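Erythrocyte binding antigen 140 (Plasmodium falciparum, PDB 4GF2) probably binds a host receptor on the erythrocyte surface during parasite invasion, through an extracellular region that contains two Duffy binding domains. Local coordinates at residues R481-W486 / V565-K570. The protein carries 3 engineered substitutions. Sequence-based numbering, arbitrary orientation.
Sequences RWFKEW and VYLKEK
K484 and L567 bring their helices together, with CA atoms 5.9 Å apart, where the axes of 481-486 and 565-570 cross at -72° with a closest approach of 9.3 Å. Within these two segments no hydrogen bond crosses, and the fit is made largely by apolar packing. L567 supplies the wedge: its CD2 methyl lies over one face of the F483 ring, a CH-pi contact 3.8 Å from the centroid, and also rests 3.6 Å from the backbone O of F483. The CD1 methyl of L567 lies more loosely, 4.2 Å from CZ3 of W486. CG of F483 stands anti to its backbone N (chi1 -170°), which puts the ring against the L567 methyl. Beside it runs the Y566 ring, nearly parallel at 19° but slid so far along that the two barely overlap; F483 CD2 and Y566 CE2 meet at 3.9 Å. This is plain packing within a mainly helical Duffy binding-like region, in which the short helix 563-570 crosses the long helix 478-508, while helix 518-548 also packs on F483 and W486, through Q539 among others. Y566 OH passes near CB of K484 and hydrogen-bonds to the O of L480, and S571 OG bonds to the O of K484. Farther along, the K484 and K570 side chains cross at about a right angle, CD of K484 lying 3.5 Å from the O of K570, whereas the ammonium group of K570 turns away to a salt bridge with E557.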
ATOM      1  N   ARG A 481     -26.769  10.103  15.632  1.00 49.98           N
ATOM      2  CA  ARG A 481     -26.522   8.679  15.799  1.00 50.67           C
ATOM      3  C   ARG A 481     -26.250   8.372  17.262  1.00 51.20           C
ATOM      4  O   ARG A 481     -26.704   7.357  17.787  1.00 53.53           O
ATOM      5  CB  ARG A 481     -25.338   8.230  14.947  1.00 49.30           C
ATOM      6  CG  ARG A 481     -25.476   8.559  13.471  1.00 52.14           C
ATOM      7  CD  ARG A 481     -24.461   7.795  12.640  1.00 53.40           C
ATOM      8  NE  ARG A 481     -23.125   7.802  13.238  1.00 52.53           N
ATOM      9  CZ  ARG A 481     -22.144   8.641  12.913  1.00 51.14           C
ATOM     10  NH1 ARG A 481     -22.323   9.573  11.983  1.00 52.04           N
ATOM     11  NH2 ARG A 481     -20.970   8.544  13.522  1.00 49.67           N
ATOM     12  N   TRP A 482     -25.511   9.260  17.919  1.00 49.65           N
ATOM     13  CA  TRP A 482     -25.141   9.062  19.314  1.00 46.86           C
ATOM     14  C   TRP A 482     -26.346   9.217  20.223  1.00 48.33           C
ATOM     15  O   TRP A 482     -26.534   8.436  21.151  1.00 48.03           O
ATOM     16  CB  TRP A 482     -24.048  10.050  19.723  1.00 43.68           C
ATOM     17  CG  TRP A 482     -22.735   9.749  19.099  1.00 42.72           C
ATOM     18  CD1 TRP A 482     -22.437   8.689  18.288  1.00 43.13           C
ATOM     19  CD2 TRP A 482     -21.528  10.506  19.232  1.00 42.02           C
ATOM     20  NE1 TRP A 482     -21.119   8.744  17.908  1.00 42.39           N
ATOM     21  CE2 TRP A 482     -20.541   9.849  18.474  1.00 41.47           C
ATOM     22  CE3 TRP A 482     -21.189  11.675  19.918  1.00 43.06           C
ATOM     23  CZ2 TRP A 482     -19.239  10.326  18.380  1.00 41.39           C
ATOM     24  CZ3 TRP A 482     -19.896  12.145  19.824  1.00 43.22           C
ATOM     25  CH2 TRP A 482     -18.936  11.471  19.062  1.00 42.33           C
ATOM     26  N   PHE A 483     -27.155  10.235  19.949  1.00 50.54           N
ATOM     27  CA  PHE A 483     -28.350  10.506  20.738  1.00 54.73           C
ATOM     28  C   PHE A 483     -29.216   9.251  20.829  1.00 56.61           C
ATOM     29  O   PHE A 483     -29.646   8.857  21.914  1.00 58.04           O
ATOM     30  CB  PHE A 483     -29.149  11.647  20.102  1.00 58.15           C
ATOM     31  CG  PHE A 483     -30.270  12.170  20.964  1.00 61.38           C
ATOM     32  CD1 PHE A 483     -30.353  11.843  22.309  1.00 60.47           C
ATOM     33  CD2 PHE A 483     -31.244  12.989  20.422  1.00 65.35           C
ATOM     34  CE1 PHE A 483     -31.385  12.328  23.092  1.00 62.99           C
ATOM     35  CE2 PHE A 483     -32.277  13.475  21.202  1.00 67.91           C
ATOM     36  CZ  PHE A 483     -32.347  13.144  22.537  1.00 66.91           C
ATOM     37  N   LYS A 484     -29.466   8.624  19.684  1.00 56.58           N
ATOM     38  CA  LYS A 484     -30.238   7.388  19.639  1.00 57.95           C
ATOM     39  C   LYS A 484     -29.520   6.266  20.387  1.00 57.83           C
ATOM     40  O   LYS A 484     -30.149   5.488  21.102  1.00 62.41           O
ATOM     41  CB  LYS A 484     -30.503   6.968  18.192  1.00 59.89           C
ATOM     42  CG  LYS A 484     -30.288   5.486  17.940  1.00 64.36           C
ATOM     43  CD  LYS A 484     -30.783   5.064  16.566  1.00 73.37           C
ATOM     44  CE  LYS A 484     -30.006   3.866  16.045  1.00 78.69           C
ATOM     45  NZ  LYS A 484     -29.963   2.743  17.021  1.00 82.13           N
ATOM     46  N   GLU A 485     -28.203   6.182  20.214  1.00 54.09           N
ATOM     47  CA  GLU A 485     -27.406   5.178  20.909  1.00 51.93           C
ATOM     48  C   GLU A 485     -27.573   5.347  22.415  1.00 50.97           C
ATOM     49  O   GLU A 485     -27.647   4.369  23.160  1.00 50.05           O
ATOM     50  CB  GLU A 485     -25.926   5.298  20.523  1.00 49.42           C
ATOM     51  CG  GLU A 485     -25.038   4.174  21.057  1.00 49.57           C
ATOM     52  CD  GLU A 485     -23.569   4.348  20.689  1.00 48.03           C
ATOM     53  OE1 GLU A 485     -23.248   5.271  19.907  1.00 49.25           O
ATOM     54  OE2 GLU A 485     -22.731   3.559  21.181  1.00 47.05           O
ATOM     55  N   TRP A 486     -27.633   6.600  22.856  1.00 51.76           N
ATOM     56  CA  TRP A 486     -27.815   6.905  24.267  1.00 51.06           C
ATOM     57  C   TRP A 486     -29.188   6.434  24.733  1.00 53.12           C
ATOM     58  O   TRP A 486     -29.322   5.849  25.808  1.00 54.27           O
ATOM     59  CB  TRP A 486     -27.660   8.407  24.507  1.00 49.37           C
ATOM     60  CG  TRP A 486     -27.928   8.818  25.918  1.00 50.26           C
ATOM     61  CD1 TRP A 486     -27.006   9.030  26.897  1.00 48.95           C
ATOM     62  CD2 TRP A 486     -29.208   9.072  26.509  1.00 54.69           C
ATOM     63  NE1 TRP A 486     -27.631   9.399  28.063  1.00 51.46           N
ATOM     64  CE2 TRP A 486     -28.984   9.432  27.851  1.00 54.74           C
ATOM     65  CE3 TRP A 486     -30.522   9.027  26.035  1.00 58.00           C
ATOM     66  CZ2 TRP A 486     -30.022   9.741  28.723  1.00 56.75           C
ATOM     67  CZ3 TRP A 486     -31.553   9.337  26.903  1.00 59.80           C
ATOM     68  CH2 TRP A 486     -31.296   9.689  28.231  1.00 58.85           C
ATOM     69  N   VAL A 565     -39.556  12.370  20.919  1.00 79.15           N
ATOM     70  CA  VAL A 565     -40.243  11.582  19.903  1.00 80.73           C
ATOM     71  C   VAL A 565     -39.219  10.883  19.024  1.00 79.64           C
ATOM     72  O   VAL A 565     -39.339   9.693  18.734  1.00 80.04           O
ATOM     73  CB  VAL A 565     -41.160  12.454  19.028  1.00 83.66           C
ATOM     74  CG1 VAL A 565     -41.608  11.682  17.794  1.00 85.65           C
ATOM     75  CG2 VAL A 565     -42.359  12.936  19.834  1.00 87.38           C
ATOM     76  N   TYR A 566     -38.211  11.634  18.601  1.00 78.77           N
ATOM     77  CA  TYR A 566     -37.118  11.076  17.821  1.00 76.10           C
ATOM     78  C   TYR A 566     -36.542   9.844  18.512  1.00 72.13           C
ATOM     79  O   TYR A 566     -36.222   8.850  17.860  1.00 69.11           O
ATOM     80  CB  TYR A 566     -36.030  12.131  17.619  1.00 76.32           C
ATOM     81  CG  TYR A 566     -34.720  11.577  17.110  1.00 75.96           C
ATOM     82  CD1 TYR A 566     -34.478  11.448  15.750  1.00 78.75           C
ATOM     83  CD2 TYR A 566     -33.724  11.189  17.994  1.00 73.89           C
ATOM     84  CE1 TYR A 566     -33.277  10.945  15.284  1.00 76.73           C
ATOM     85  CE2 TYR A 566     -32.522  10.686  17.540  1.00 71.82           C
ATOM     86  CZ  TYR A 566     -32.303  10.565  16.185  1.00 71.81           C
ATOM     87  OH  TYR A 566     -31.105  10.062  15.738  1.00 67.09           O
ATOM     88  N   LEU A 567     -36.423   9.906  19.834  1.00 75.31           N
ATOM     89  CA  LEU A 567     -35.892   8.784  20.597  1.00 77.79           C
ATOM     90  C   LEU A 567     -36.822   7.578  20.528  1.00 81.04           C
ATOM     91  O   LEU A 567     -36.409   6.498  20.110  1.00 82.23           O
ATOM     92  CB  LEU A 567     -35.664   9.177  22.058  1.00 80.60           C
ATOM     93  CG  LEU A 567     -34.441  10.047  22.354  1.00 80.96           C
ATOM     94  CD1 LEU A 567     -34.339  10.311  23.847  1.00 81.60           C
ATOM     95  CD2 LEU A 567     -33.165   9.395  21.843  1.00 79.30           C
ATOM     96  N   LYS A 568     -38.074   7.766  20.938  1.00 83.32           N
ATOM     97  CA  LYS A 568     -39.037   6.667  20.980  1.00 85.72           C
ATOM     98  C   LYS A 568     -39.116   5.934  19.643  1.00 89.31           C
ATOM     99  O   LYS A 568     -39.408   4.741  19.602  1.00 91.23           O
ATOM    100  CB  LYS A 568     -40.428   7.176  21.375  1.00 87.40           C
ATOM    101  CG  LYS A 568     -40.928   6.661  22.722  1.00 86.67           C
ATOM    102  CD  LYS A 568     -42.268   5.944  22.588  1.00 89.51           C
ATOM    103  CE  LYS A 568     -42.137   4.644  21.810  1.00 88.32           C
ATOM    104  NZ  LYS A 568     -43.437   3.936  21.663  1.00 92.76           N
ATOM    105  N   GLU A 569     -38.853   6.649  18.553  1.00 91.09           N
ATOM    106  CA  GLU A 569     -38.910   6.055  17.222  1.00 95.87           C
ATOM    107  C   GLU A 569     -37.618   5.327  16.859  1.00 94.24           C
ATOM    108  O   GLU A 569     -37.625   4.121  16.608  1.00 93.51           O
ATOM    109  CB  GLU A 569     -39.211   7.125  16.172  1.00100.22           C
ATOM    110  CG  GLU A 569     -40.624   7.680  16.246  1.00107.59           C
ATOM    111  CD  GLU A 569     -40.954   8.590  15.081  1.00111.93           C
ATOM    112  OE1 GLU A 569     -40.022   8.965  14.337  1.00112.79           O
ATOM    113  OE2 GLU A 569     -42.145   8.928  14.904  1.00114.81           O
ATOM    114  N   LYS A 570     -36.513   6.066  16.833  1.00 94.82           N
ATOM    115  CA  LYS A 570     -35.223   5.515  16.421  1.00 96.07           C
ATOM    116  C   LYS A 570     -34.663   4.508  17.425  1.00 93.21           C
ATOM    117  O   LYS A 570     -33.952   3.578  17.047  1.00 92.07           O
ATOM    118  CB  LYS A 570     -34.213   6.644  16.206  1.00 98.85           C
ATOM    119  CG  LYS A 570     -34.495   7.508  14.987  1.00105.58           C
ATOM    120  CD  LYS A 570     -34.213   6.757  13.693  1.00110.35           C
ATOM    121  CE  LYS A 570     -34.372   7.660  12.480  1.00114.69           C
ATOM    122  NZ  LYS A 570     -33.959   6.983  11.219  1.00116.62           N
TER